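Local structure of prolyl endopeptidase (Myxococcus xanthus, 2BKL) at residues V148-D153 and V162-G167; K93-W98 and D111-S116; E290-Q295 and V314-S319; H331-Y336 and S366-L371. The protein probably cleaves oligopeptides after proline, and far less readily after alanine, as a serine peptidase of the S9A family. All coordinates share one frame; numbering follows the deposited sequence.

Interaction 1: V148-D153 and V162-G167; sequences VLHVID and VDVIEG
Val164 lies alongside His150, both side chains pointing the same way, and its CG1 comes to 3.8 Å from His150 CE1, meeting the imidazole obliquely. With chi1 at 177°, this CG1 stands opposite the backbone N and is also brought to 3.8 Å from Val148 CG1, so one methyl serves two partners. Val148 turns its other branch, CG2, to the aliphatic part of Glu166, which runs beside it. The other face of the strand carries a second row, in which Leu149 CB lies 4.2 Å from Ile165 CB. Val151 CG2 rests on Asp163 CB, while the Asp163 carboxylate is taken by His207, Gly210 and Ser160. Between the rows, Leu149 and Ile165 form one antiparallel hydrogen-bonded pair, Leu149 N to Ile165 O and Ile165 N to Leu149 O both 2.9 Å. At Asp163, the centre of an inverse gamma turn, the pairing gives way to water, which accepts from Val151 N and donates to Asp163 O at 2.8 Å. With only an alanine in place of Val164, Val148 CG1 and the imidazole of His150 would probably lose the methyls that now meet them. Strand 148-153 ends a three-stranded sheet of the beta-propeller, next to strand 134-141, and residues 162-167 border its far edge; Leu149 and Ile165 together reach Tyr184 on strand 181-186 of the following blade.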
loop_
_atom_site.group_PDB
_atom_site.type_symbol
_atom_site.label_atom_id
_atom_site.label_comp_id
_atom_site.label_asym_id
_atom_site.label_seq_id
_atom_site.Cartn_x
_atom_site.Cartn_y
_atom_site.Cartn_z
ATOM N N VAL A 148 -4.394 -8.556 -16.956
ATOM C CA VAL A 148 -4.827 -9.728 -17.693
ATOM C C VAL A 148 -4.080 -10.927 -17.156
ATOM O O VAL A 148 -2.855 -10.911 -17.052
ATOM C CB VAL A 148 -4.557 -9.525 -19.213
ATOM C CG1 VAL A 148 -4.901 -10.772 -20.035
ATOM C CG2 VAL A 148 -5.293 -8.285 -19.716
ATOM N N LEU A 149 -4.819 -11.992 -16.834
ATOM C CA LEU A 149 -4.191 -13.229 -16.369
ATOM C C LEU A 149 -3.720 -14.100 -17.516
ATOM O O LEU A 149 -4.422 -14.246 -18.531
ATOM C CB LEU A 149 -5.173 -14.024 -15.510
ATOM C CG LEU A 149 -5.759 -13.299 -14.287
ATOM C CD1 LEU A 149 -6.749 -14.177 -13.576
ATOM C CD2 LEU A 149 -4.599 -12.839 -13.357
ATOM N N HIS A 150 -2.539 -14.667 -17.344
ATOM C CA HIS A 150 -1.917 -15.623 -18.241
ATOM C C HIS A 150 -1.444 -16.823 -17.457
ATOM O O HIS A 150 -1.354 -16.796 -16.207
ATOM C CB HIS A 150 -0.712 -14.967 -18.922
ATOM C CG HIS A 150 -1.089 -13.909 -19.902
ATOM N ND1 HIS A 150 -1.284 -14.177 -21.240
ATOM C CD2 HIS A 150 -1.316 -12.584 -19.741
ATOM C CE1 HIS A 150 -1.600 -13.054 -21.864
ATOM N NE2 HIS A 150 -1.658 -12.078 -20.979
ATOM N N VAL A 151 -1.116 -17.894 -18.158
ATOM C CA VAL A 151 -0.523 -19.061 -17.542
ATOM C C VAL A 151 0.674 -19.488 -18.347
ATOM O O VAL A 151 0.600 -19.554 -19.588
ATOM C CB VAL A 151 -1.540 -20.248 -17.447
ATOM C CG1 VAL A 151 -0.884 -21.484 -16.819
ATOM C CG2 VAL A 151 -2.789 -19.863 -16.711
ATOM N N ILE A 152 1.771 -19.810 -17.665
ATOM C CA ILE A 152 2.972 -20.320 -18.290
ATOM C C ILE A 152 3.229 -21.734 -17.818
ATOM O O ILE A 152 3.056 -22.048 -16.627
ATOM C CB ILE A 152 4.205 -19.406 -18.026
ATOM C CG1 ILE A 152 5.426 -19.919 -18.778
ATOM C CG2 ILE A 152 4.470 -19.218 -16.527
ATOM C CD1 ILE A 152 6.609 -18.943 -18.835
ATOM N N ASP A 153 3.659 -22.580 -18.742
ATOM C CA ASP A 153 4.120 -23.922 -18.434
ATOM C C ASP A 153 5.590 -23.847 -18.020
ATOM O O ASP A 153 6.420 -23.379 -18.778
ATOM C CB ASP A 153 3.947 -24.804 -19.666
ATOM C CG ASP A 153 4.410 -26.209 -19.438
ATOM O OD1 ASP A 153 3.668 -26.974 -18.776
ATOM O OD2 ASP A 153 5.533 -26.607 -19.850
ATOM N N VAL A 162 -4.750 -20.242 -24.711
ATOM C CA VAL A 162 -6.140 -20.388 -24.313
ATOM C C VAL A 162 -6.434 -19.742 -22.951
ATOM O O VAL A 162 -7.481 -19.123 -22.769
ATOM C CB VAL A 162 -6.528 -21.870 -24.292
ATOM C CG1 VAL A 162 -7.978 -22.048 -23.855
ATOM C CG2 VAL A 162 -6.298 -22.458 -25.668
ATOM N N ASP A 163 -5.509 -19.874 -21.999
ATOM C CA ASP A 163 -5.742 -19.447 -20.629
ATOM C C ASP A 163 -5.326 -17.987 -20.493
ATOM O O ASP A 163 -4.280 -17.644 -19.932
ATOM C CB ASP A 163 -4.961 -20.336 -19.655
ATOM C CG ASP A 163 -5.245 -21.805 -19.871
ATOM O OD1 ASP A 163 -6.416 -22.199 -19.722
ATOM O OD2 ASP A 163 -4.355 -22.612 -20.204
ATOM N N VAL A 164 -6.168 -17.124 -21.026
ATOM C CA VAL A 164 -5.909 -15.696 -21.043
ATOM C C VAL A 164 -7.206 -15.046 -20.609
ATOM O O VAL A 164 -8.242 -15.232 -21.254
ATOM C CB VAL A 164 -5.523 -15.182 -22.434
ATOM C CG1 VAL A 164 -5.335 -13.659 -22.404
ATOM C CG2 VAL A 164 -4.284 -15.900 -22.967
ATOM N N ILE A 165 -7.172 -14.314 -19.502
ATOM C CA ILE A 165 -8.381 -13.790 -18.920
ATOM C C ILE A 165 -8.266 -12.296 -18.641
ATOM O O ILE A 165 -7.522 -11.860 -17.737
ATOM C CB ILE A 165 -8.739 -14.544 -17.620
ATOM C CG1 ILE A 165 -8.648 -16.071 -17.757
ATOM C CG2 ILE A 165 -10.121 -14.158 -17.179
ATOM C CD1 ILE A 165 -8.851 -16.818 -16.461
ATOM N N GLU A 166 -8.980 -11.480 -19.411
ATOM C CA GLU A 166 -9.067 -10.057 -19.107
ATOM C C GLU A 166 -9.961 -9.828 -17.872
ATOM O O GLU A 166 -10.669 -10.720 -17.420
ATOM C CB GLU A 166 -9.535 -9.259 -20.340
ATOM C CG GLU A 166 -8.556 -9.404 -21.508
ATOM C CD GLU A 166 -8.736 -8.420 -22.662
ATOM O OE1 GLU A 166 -9.379 -7.368 -22.487
ATOM O OE2 GLU A 166 -8.187 -8.709 -23.752
ATOM N N GLY A 167 -9.885 -8.651 -17.296
ATOM C CA GLY A 167 -10.647 -8.358 -16.112
ATOM C C GLY A 167 -10.103 -8.951 -14.826
ATOM O O GLY A 167 -10.863 -9.167 -13.870
HETATM O O HOH W 1 -1.676 -17.387 -20.989
#

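Interaction 2: K93-W98 and D111-S116; sequences KAILYW and DPNGWS
The carboxamide of Asn113 holds the backbone of Lys93 at both its N and its O, in a four-stranded blade of the beta-propeller where a short 3-10 turn beginning at Pro112 follows the outermost strand 107-110. Asn113 ND2 gives a nearly straight bond (170°) to Lys93 O at 3.0 Å, lying above the plane of that carbonyl, while Asn113 OD1 takes a weak bond from Lys93 N. The second N-H of the amide goes to the syn lone pair of Asp111 OD1, 2.8 Å from Asn113 ND2, which fixes the rotation of the group. A leucine in place of Asn113 would probably leave Lys93 O and Asp111 OD1 without their shared donor and let the turn drift from residue 93. The tight part is at Pro112, whose ring presses CD to 3.4 Å from Ala94 O, and whose CB meets Lys93 CD. Beyond CD the lysine leaves the contact, its ammonium going to Gly119, Ser122 and, in a salt bridge, Asp655 of the hydrolase part. The side nearer solvent is at Asp111, itself partly exposed, where Ile95 lays CG1 and CD1 obliquely against a carboxylate, the nearest approach being 3.5 Å from Ile95 CG1 to Asp111 OD1. The proline is also backed by the indole of Trp115, with Pro112 CA 3.5 Å above the ring plane and over the centre of the Trp115 ring.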
loop_
_atom_site.group_PDB
_atom_site.type_symbol
_atom_site.label_atom_id
_atom_site.label_comp_id
_atom_site.label_asym_id
_atom_site.label_seq_id
_atom_site.Cartn_x
_atom_site.Cartn_y
_atom_site.Cartn_z
ATOM N N LYS A 93 13.544 -4.129 -14.126
ATOM C CA LYS A 93 12.461 -4.802 -13.425
ATOM C C LYS A 93 12.971 -6.114 -12.850
ATOM O O LYS A 93 13.880 -6.728 -13.422
ATOM C CB LYS A 93 11.317 -5.106 -14.403
ATOM C CG LYS A 93 10.634 -3.886 -14.987
ATOM C CD LYS A 93 9.509 -4.330 -15.931
ATOM C CE LYS A 93 8.907 -3.238 -16.735
ATOM N NZ LYS A 93 8.205 -2.260 -15.878
ATOM N N ALA A 94 12.348 -6.555 -11.762
ATOM C CA ALA A 94 12.616 -7.858 -11.183
ATOM C C ALA A 94 12.141 -8.990 -12.072
ATOM O O ALA A 94 11.239 -8.815 -12.873
ATOM C CB ALA A 94 11.952 -7.964 -9.843
ATOM N N ILE A 95 12.751 -10.160 -11.890
ATOM C CA ILE A 95 12.546 -11.330 -12.722
ATOM C C ILE A 95 12.165 -12.529 -11.861
ATOM O O ILE A 95 12.784 -12.743 -10.820
ATOM C CB ILE A 95 13.883 -11.605 -13.494
ATOM C CG1 ILE A 95 14.200 -10.438 -14.431
ATOM C CG2 ILE A 95 13.854 -12.946 -14.245
ATOM C CD1 ILE A 95 15.526 -10.548 -15.132
ATOM N N LEU A 96 11.213 -13.335 -12.322
ATOM C CA LEU A 96 10.783 -14.559 -11.644
ATOM C C LEU A 96 11.621 -15.741 -12.137
ATOM O O LEU A 96 11.702 -15.979 -13.330
ATOM C CB LEU A 96 9.301 -14.822 -11.924
ATOM C CG LEU A 96 8.743 -16.062 -11.237
ATOM C CD1 LEU A 96 8.827 -15.983 -9.742
ATOM C CD2 LEU A 96 7.280 -16.316 -11.631
ATOM N N TYR A 97 12.293 -16.416 -11.209
ATOM C CA TYR A 97 13.107 -17.597 -11.424
ATOM C C TYR A 97 12.488 -18.826 -10.794
ATOM O O TYR A 97 11.682 -18.733 -9.863
ATOM C CB TYR A 97 14.467 -17.391 -10.734
ATOM C CG TYR A 97 15.377 -16.444 -11.463
ATOM C CD1 TYR A 97 15.279 -15.089 -11.284
ATOM C CD2 TYR A 97 16.341 -16.929 -12.342
ATOM C CE1 TYR A 97 16.121 -14.222 -11.963
ATOM C CE2 TYR A 97 17.176 -16.065 -13.033
ATOM C CZ TYR A 97 17.054 -14.717 -12.819
ATOM O OH TYR A 97 17.880 -13.855 -13.508
ATOM N N TRP A 98 12.921 -19.990 -11.246
ATOM C CA TRP A 98 12.641 -21.237 -10.571
ATOM C C TRP A 98 13.855 -22.154 -10.586
ATOM O O TRP A 98 14.774 -21.998 -11.400
ATOM C CB TRP A 98 11.411 -21.957 -11.163
ATOM C CG TRP A 98 11.671 -22.631 -12.474
ATOM C CD1 TRP A 98 11.741 -22.040 -13.695
ATOM C CD2 TRP A 98 11.861 -24.028 -12.698
ATOM N NE1 TRP A 98 12.003 -22.972 -14.664
ATOM C CE2 TRP A 98 12.058 -24.208 -14.083
ATOM C CE3 TRP A 98 11.886 -25.149 -11.873
ATOM C CZ2 TRP A 98 12.277 -25.463 -14.651
ATOM C CZ3 TRP A 98 12.100 -26.401 -12.444
ATOM C CH2 TRP A 98 12.287 -26.542 -13.814
ATOM N N ASP A 111 10.409 -12.794 -17.391
ATOM C CA ASP A 111 11.272 -11.618 -17.421
ATOM C C ASP A 111 10.531 -10.441 -18.061
ATOM O O ASP A 111 10.503 -10.297 -19.294
ATOM C CB ASP A 111 12.545 -11.932 -18.194
ATOM C CG ASP A 111 13.506 -10.751 -18.255
ATOM O OD1 ASP A 111 13.187 -9.665 -17.683
ATOM O OD2 ASP A 111 14.598 -10.840 -18.866
ATOM N N PRO A 112 9.888 -9.622 -17.247
ATOM C CA PRO A 112 9.087 -8.526 -17.773
ATOM C C PRO A 112 9.904 -7.487 -18.507
ATOM O O PRO A 112 9.308 -6.713 -19.243
ATOM C CB PRO A 112 8.412 -7.915 -16.536
ATOM C CG PRO A 112 8.953 -8.593 -15.398
ATOM C CD PRO A 112 9.801 -9.729 -15.775
ATOM N N ASN A 113 11.223 -7.449 -18.325
ATOM C CA ASN A 113 12.054 -6.558 -19.131
ATOM C C ASN A 113 11.936 -6.858 -20.623
ATOM O O ASN A 113 12.193 -5.971 -21.445
ATOM C CB ASN A 113 13.521 -6.624 -18.713
ATOM C CG ASN A 113 13.730 -6.272 -17.239
ATOM O OD1 ASN A 113 13.648 -5.107 -16.867
ATOM N ND2 ASN A 113 13.940 -7.280 -16.392
ATOM N N GLY A 114 11.535 -8.075 -20.959
ATOM C CA GLY A 114 11.369 -8.457 -22.358
ATOM C C GLY A 114 9.956 -8.367 -22.895
ATOM O O GLY A 114 9.738 -8.731 -24.063
ATOM N N TRP A 115 9.022 -7.832 -22.108
ATOM C CA TRP A 115 7.606 -7.766 -22.479
ATOM C C TRP A 115 7.212 -6.555 -23.302
ATOM O O TRP A 115 6.077 -6.465 -23.770
ATOM C CB TRP A 115 6.728 -7.841 -21.233
ATOM C CG TRP A 115 6.787 -9.136 -20.534
ATOM C CD1 TRP A 115 7.519 -10.236 -20.874
ATOM C CD2 TRP A 115 6.103 -9.473 -19.324
ATOM N NE1 TRP A 115 7.309 -11.238 -19.961
ATOM C CE2 TRP A 115 6.441 -10.787 -19.003
ATOM C CE3 TRP A 115 5.223 -8.782 -18.469
ATOM C CZ2 TRP A 115 5.932 -11.432 -17.883
ATOM C CZ3 TRP A 115 4.743 -9.417 -17.367
ATOM C CH2 TRP A 115 5.072 -10.741 -17.095
ATOM N N SER A 116 8.147 -5.640 -23.476
ATOM C CA SER A 116 7.952 -4.433 -24.287
ATOM C C SER A 116 9.333 -3.836 -24.522
ATOM O O SER A 116 10.297 -4.216 -23.865
ATOM C CB SER A 116 7.038 -3.423 -23.568
ATOM O OG SER A 116 7.679 -2.848 -22.432
#

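Interaction 3: E290-Q295 and V314-S319; sequences EGAPRQ and VPEDSS
Glu316 meets Arg294 twice in unlike ways: its OE2 accepts a bond from the backbone Arg294 N at 2.9 Å, and the same oxygen hangs over a face of the Arg294 guanidinium. The two charged planes are stacked, only 20° apart, so this long salt bridge, 3.9 Å from Arg294 NH2 to Glu316 OE2, rests on charge alone, with no N-H aimed at the oxygen. The bonds the guanidinium does make across the contact leave from its edge. Arg294 NH2 reaches Asp317 O at 3.1 Å, within the planes of both groups, and NE adds a weak bond to the same carbonyl. A bend at chi3 (-56°) curls the arginine this way, and Ser318 O and Ser319 CA lie over its opposite face. The glutamate arrives fully stretched, its carboxylate passing Ala292 and the Pro293 ring. These are two surface loops of the beta-propeller: 290-295 joins strands 283-288 and 296-300, whereas 314-319 leaves that blade for strand 321-328 of the next. A type I turn, closed by Gln295 N to Ala292 O at 2.8 Å, presents Arg294 N to the carboxylate. Water links Glu316 OE1 to Gly291 O, and another joins Arg294 O to Asp317 N. Asp317 itself forms an Asx turn through OD1 to Ser319 N (3.0 Å), OD1 also accepting from Ala320 N, while its OD2 holds a salt bridge with Arg345.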
loop_
_atom_site.group_PDB
_atom_site.type_symbol
_atom_site.label_atom_id
_atom_site.label_comp_id
_atom_site.label_asym_id
_atom_site.label_seq_id
_atom_site.Cartn_x
_atom_site.Cartn_y
_atom_site.Cartn_z
ATOM N N GLU A 290 -13.660 -8.970 16.784
ATOM C CA GLU A 290 -14.918 -9.065 17.515
ATOM C C GLU A 290 -14.659 -9.197 19.008
ATOM O O GLU A 290 -14.003 -10.149 19.440
ATOM C CB GLU A 290 -15.750 -10.232 17.005
ATOM C CG GLU A 290 -17.204 -10.187 17.488
ATOM C CD GLU A 290 -17.835 -11.557 17.573
ATOM O OE1 GLU A 290 -18.115 -12.167 16.506
ATOM O OE2 GLU A 290 -18.095 -12.011 18.715
ATOM N N GLY A 291 -15.146 -8.218 19.773
ATOM C CA GLY A 291 -14.913 -8.154 21.205
ATOM C C GLY A 291 -13.445 -8.118 21.602
ATOM O O GLY A 291 -13.103 -8.515 22.703
ATOM N N ALA A 292 -12.591 -7.583 20.725
ATOM C CA ALA A 292 -11.153 -7.601 20.927
ATOM C C ALA A 292 -10.503 -6.616 19.953
ATOM O O ALA A 292 -10.080 -6.982 18.882
ATOM C CB ALA A 292 -10.610 -9.022 20.698
ATOM N N PRO A 293 -10.464 -5.343 20.302
ATOM C CA PRO A 293 -9.874 -4.313 19.440
ATOM C C PRO A 293 -8.461 -4.610 18.930
ATOM O O PRO A 293 -8.182 -4.269 17.797
ATOM C CB PRO A 293 -9.884 -3.071 20.325
ATOM C CG PRO A 293 -11.069 -3.286 21.223
ATOM C CD PRO A 293 -11.065 -4.773 21.518
ATOM N N ARG A 294 -7.612 -5.269 19.732
ATOM C CA ARG A 294 -6.287 -5.703 19.283
ATOM C C ARG A 294 -6.208 -7.143 18.731
ATOM O O ARG A 294 -5.115 -7.650 18.468
ATOM C CB ARG A 294 -5.278 -5.521 20.407
ATOM C CG ARG A 294 -4.985 -4.050 20.749
ATOM C CD ARG A 294 -3.980 -3.898 21.884
ATOM N NE ARG A 294 -4.431 -4.612 23.080
ATOM C CZ ARG A 294 -5.160 -4.100 24.042
ATOM N NH1 ARG A 294 -5.535 -2.818 24.024
ATOM N NH2 ARG A 294 -5.523 -4.870 25.051
ATOM N N GLN A 295 -7.379 -7.751 18.524
ATOM C CA GLN A 295 -7.597 -9.037 17.851
ATOM C C GLN A 295 -7.256 -10.252 18.687
ATOM O O GLN A 295 -6.474 -10.212 19.643
ATOM C CB GLN A 295 -6.916 -9.102 16.467
ATOM C CG GLN A 295 -7.486 -8.063 15.514
ATOM C CD GLN A 295 -7.456 -8.441 14.047
ATOM O OE1 GLN A 295 -8.514 -8.650 13.441
ATOM N NE2 GLN A 295 -6.269 -8.513 13.456
ATOM N N VAL A 314 -6.433 -18.110 21.222
ATOM C CA VAL A 314 -5.404 -17.103 21.463
ATOM C C VAL A 314 -6.128 -15.849 21.908
ATOM O O VAL A 314 -6.732 -15.134 21.089
ATOM C CB VAL A 314 -4.536 -16.793 20.219
ATOM C CG1 VAL A 314 -3.464 -15.717 20.569
ATOM C CG2 VAL A 314 -3.858 -18.018 19.718
ATOM N N PRO A 315 -6.189 -15.601 23.210
ATOM C CA PRO A 315 -6.875 -14.406 23.689
ATOM C C PRO A 315 -6.231 -13.113 23.258
ATOM O O PRO A 315 -5.079 -13.100 22.859
ATOM C CB PRO A 315 -6.813 -14.558 25.222
ATOM C CG PRO A 315 -6.642 -15.984 25.437
ATOM C CD PRO A 315 -5.761 -16.466 24.319
ATOM N N GLU A 316 -6.990 -12.031 23.298
ATOM C CA GLU A 316 -6.432 -10.716 23.052
ATOM C C GLU A 316 -5.252 -10.459 23.982
ATOM O O GLU A 316 -5.335 -10.716 25.196
ATOM C CB GLU A 316 -7.508 -9.640 23.264
ATOM C CG GLU A 316 -7.122 -8.250 22.805
ATOM C CD GLU A 316 -8.183 -7.191 23.069
ATOM O OE1 GLU A 316 -9.051 -7.396 23.960
ATOM O OE2 GLU A 316 -8.116 -6.133 22.427
ATOM N N ASP A 317 -4.175 -9.940 23.426
ATOM C CA ASP A 317 -3.001 -9.615 24.227
ATOM C C ASP A 317 -3.266 -8.416 25.125
ATOM O O ASP A 317 -4.092 -7.569 24.817
ATOM C CB ASP A 317 -1.798 -9.365 23.314
ATOM C CG ASP A 317 -0.487 -9.367 24.077
ATOM O OD1 ASP A 317 -0.047 -8.277 24.499
ATOM O OD2 ASP A 317 0.161 -10.410 24.264
ATOM N N SER A 318 -2.559 -8.355 26.251
ATOM C CA SER A 318 -2.766 -7.266 27.204
ATOM C C SER A 318 -2.379 -5.906 26.634
ATOM O O SER A 318 -2.913 -4.894 27.068
ATOM C CB SER A 318 -2.028 -7.541 28.530
ATOM O OG SER A 318 -0.629 -7.680 28.339
ATOM N N SER A 319 -1.451 -5.867 25.667
ATOM C CA SER A 319 -1.037 -4.616 25.069
ATOM C C SER A 319 -0.754 -4.648 23.566
ATOM O O SER A 319 -0.898 -3.617 22.935
ATOM C CB SER A 319 0.196 -4.066 25.787
ATOM O OG SER A 319 1.299 -4.922 25.609
HETATM O O HOH W 2 -10.929 -9.756 24.104
HETATM O O HOH W 3 -3.898 -9.089 20.628
HETATM O O HOH W 4 -3.732 -12.059 20.666
#

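Interaction 4: H331-Y336 and S366-L371; sequences HLSLEY and SNLMGL
Ser333 engages the amide of Asn367 through both its hydroxyl and its carbonyl. Its OG, placed opposite the backbone N by chi1 of -173°, donates to Asn367 OD1 at 2.7 Å, and this oxygen also receives a weak bond from Leu368 N. The amide nitrogen turns back to the main chain: Asn367 ND2 lies 3.0 Å from Ser333 O, well above the plane of that carbonyl (60°) although the acceptor sits in the amide's own plane. Two bonds to one residue fix the rotation of the amide and tell its oxygen end from its nitrogen end. The serine hydroxyl is also hemmed in by Leu368, with Leu368 CB 3.4 Å from Ser333 OG. Two residues on, Glu335 lays its CB against Asn367 CG at 3.7 Å and extends past the asparagine; its OE1 accepts from a water that in turn accepts from Asn367 N, and Ser324 gives OE1 a direct bond. The join is one between propeller blades: strand 331-338 is flanked by 321-328 and 341-348 in its own sheet, whereas 366-371 follows strand 364-365 of the next, and Leu368 wedges between Val346 of strand 341-348 and Ala377 and Tyr379 of strand 376-383.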
loop_
_atom_site.group_PDB
_atom_site.type_symbol
_atom_site.label_atom_id
_atom_site.label_comp_id
_atom_site.label_asym_id
_atom_site.label_seq_id
_atom_site.Cartn_x
_atom_site.Cartn_y
_atom_site.Cartn_z
ATOM N N HIS A 331 1.917 -25.415 13.047
ATOM C CA HIS A 331 1.826 -24.450 14.140
ATOM C C HIS A 331 1.164 -23.161 13.645
ATOM O O HIS A 331 1.002 -22.937 12.435
ATOM C CB HIS A 331 3.232 -24.094 14.646
ATOM C CG HIS A 331 3.897 -25.182 15.434
ATOM N ND1 HIS A 331 4.242 -26.393 14.881
ATOM C CD2 HIS A 331 4.289 -25.236 16.727
ATOM C CE1 HIS A 331 4.781 -27.166 15.809
ATOM N NE2 HIS A 331 4.840 -26.482 16.939
ATOM N N LEU A 332 0.745 -22.322 14.585
ATOM C CA LEU A 332 0.332 -20.944 14.311
ATOM C C LEU A 332 1.509 -20.000 14.454
ATOM O O LEU A 332 2.244 -20.082 15.418
ATOM C CB LEU A 332 -0.765 -20.530 15.289
ATOM C CG LEU A 332 -2.048 -21.373 15.261
ATOM C CD1 LEU A 332 -2.978 -20.864 16.330
ATOM C CD2 LEU A 332 -2.727 -21.368 13.920
ATOM N N SER A 333 1.684 -19.095 13.501
ATOM C CA SER A 333 2.651 -17.999 13.596
ATOM C C SER A 333 1.875 -16.698 13.703
ATOM O O SER A 333 1.075 -16.399 12.858
ATOM C CB SER A 333 3.609 -17.979 12.409
ATOM O OG SER A 333 4.619 -17.003 12.617
ATOM N N LEU A 334 2.133 -15.970 14.777
ATOM C CA LEU A 334 1.338 -14.808 15.180
ATOM C C LEU A 334 2.237 -13.573 15.098
ATOM O O LEU A 334 3.256 -13.461 15.798
ATOM C CB LEU A 334 0.824 -14.979 16.602
ATOM C CG LEU A 334 0.101 -16.293 16.955
ATOM C CD1 LEU A 334 -0.163 -16.414 18.433
ATOM C CD2 LEU A 334 -1.160 -16.330 16.226
ATOM N N GLU A 335 1.832 -12.621 14.278
ATOM C CA GLU A 335 2.573 -11.377 14.093
ATOM C C GLU A 335 1.886 -10.288 14.905
ATOM O O GLU A 335 0.761 -9.897 14.610
ATOM C CB GLU A 335 2.602 -10.970 12.626
ATOM C CG GLU A 335 3.422 -9.716 12.341
ATOM C CD GLU A 335 3.168 -9.133 10.962
ATOM O OE1 GLU A 335 2.346 -9.640 10.177
ATOM O OE2 GLU A 335 3.778 -8.087 10.694
ATOM N N TYR A 336 2.590 -9.810 15.917
ATOM C CA TYR A 336 2.150 -8.742 16.836
ATOM C C TYR A 336 2.917 -7.446 16.540
ATOM O O TYR A 336 4.013 -7.468 16.001
ATOM C CB TYR A 336 2.370 -9.123 18.280
ATOM C CG TYR A 336 1.401 -10.162 18.796
ATOM C CD1 TYR A 336 0.154 -9.803 19.293
ATOM C CD2 TYR A 336 1.719 -11.505 18.767
ATOM C CE1 TYR A 336 -0.726 -10.763 19.784
ATOM C CE2 TYR A 336 0.867 -12.442 19.209
ATOM C CZ TYR A 336 -0.366 -12.080 19.738
ATOM O OH TYR A 336 -1.257 -13.038 20.195
ATOM N N SER A 366 8.510 -9.513 9.128
ATOM C CA SER A 366 7.295 -10.109 8.622
ATOM C C SER A 366 6.887 -11.296 9.491
ATOM O O SER A 366 7.688 -11.826 10.266
ATOM C CB SER A 366 7.480 -10.588 7.180
ATOM O OG SER A 366 8.283 -11.776 7.148
ATOM N N ASN A 367 5.656 -11.750 9.310
ATOM C CA ASN A 367 5.253 -13.022 9.868
ATOM C C ASN A 367 6.023 -14.122 9.157
ATOM O O ASN A 367 6.584 -13.919 8.076
ATOM C CB ASN A 367 3.740 -13.213 9.756
ATOM C CG ASN A 367 3.186 -14.174 10.796
ATOM O OD1 ASN A 367 3.899 -14.646 11.637
ATOM N ND2 ASN A 367 1.885 -14.397 10.765
ATOM N N LEU A 368 6.055 -15.293 9.754
ATOM C CA LEU A 368 6.620 -16.443 9.087
ATOM C C LEU A 368 5.800 -16.806 7.865
ATOM O O LEU A 368 4.567 -16.720 7.866
ATOM C CB LEU A 368 6.696 -17.622 10.027
ATOM C CG LEU A 368 7.650 -17.517 11.204
ATOM C CD1 LEU A 368 7.581 -18.792 12.040
ATOM C CD2 LEU A 368 9.062 -17.252 10.734
ATOM N N MET A 369 6.528 -17.153 6.803
ATOM C CA MET A 369 5.980 -17.483 5.508
ATOM C C MET A 369 6.417 -18.889 5.128
ATOM O O MET A 369 7.601 -19.209 5.154
ATOM C CB MET A 369 6.485 -16.506 4.457
ATOM C CG MET A 369 5.978 -15.094 4.678
ATOM S SD MET A 369 6.769 -14.011 3.518
ATOM C CE MET A 369 8.151 -13.625 4.399
ATOM N N GLY A 370 5.465 -19.698 4.714
ATOM C CA GLY A 370 5.725 -21.056 4.321
ATOM C C GLY A 370 4.436 -21.760 4.015
ATOM O O GLY A 370 3.535 -21.191 3.403
ATOM N N LEU A 371 4.358 -22.999 4.456
ATOM C CA LEU A 371 3.192 -23.821 4.214
ATOM C C LEU A 371 2.864 -24.612 5.458
ATOM O O LEU A 371 3.724 -24.884 6.294
ATOM C CB LEU A 371 3.380 -24.785 3.022
ATOM C CG LEU A 371 3.461 -24.184 1.625
ATOM C CD1 LEU A 371 3.755 -25.255 0.611
ATOM C CD2 LEU A 371 2.215 -23.472 1.233
HETATM O O HOH W 5 3.816 -10.293 7.541
#

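All four contacts belong to the seven-bladed beta-propeller of the prolyl oligopeptidase fold, and along the chain they follow one another without interleaving: interaction 2, then 1, 3 and 4. They form two clusters. Interactions 1 and 2, on successive blades, have centres 16 Å apart without touching; interactions 3 and 4 lie 17 Å apart and meet, Val314 CG1 packing 3.5 Å from Tyr336 OH. From cluster to cluster the centres are about 29 to 42 Å apart, and interactions 2 and 3 fall on opposite sides of the chain's centre. In interactions 1 to 3 one segment connects successive blades, and in interaction 4 a strand meets the next blade's loop, so loops knit the ring.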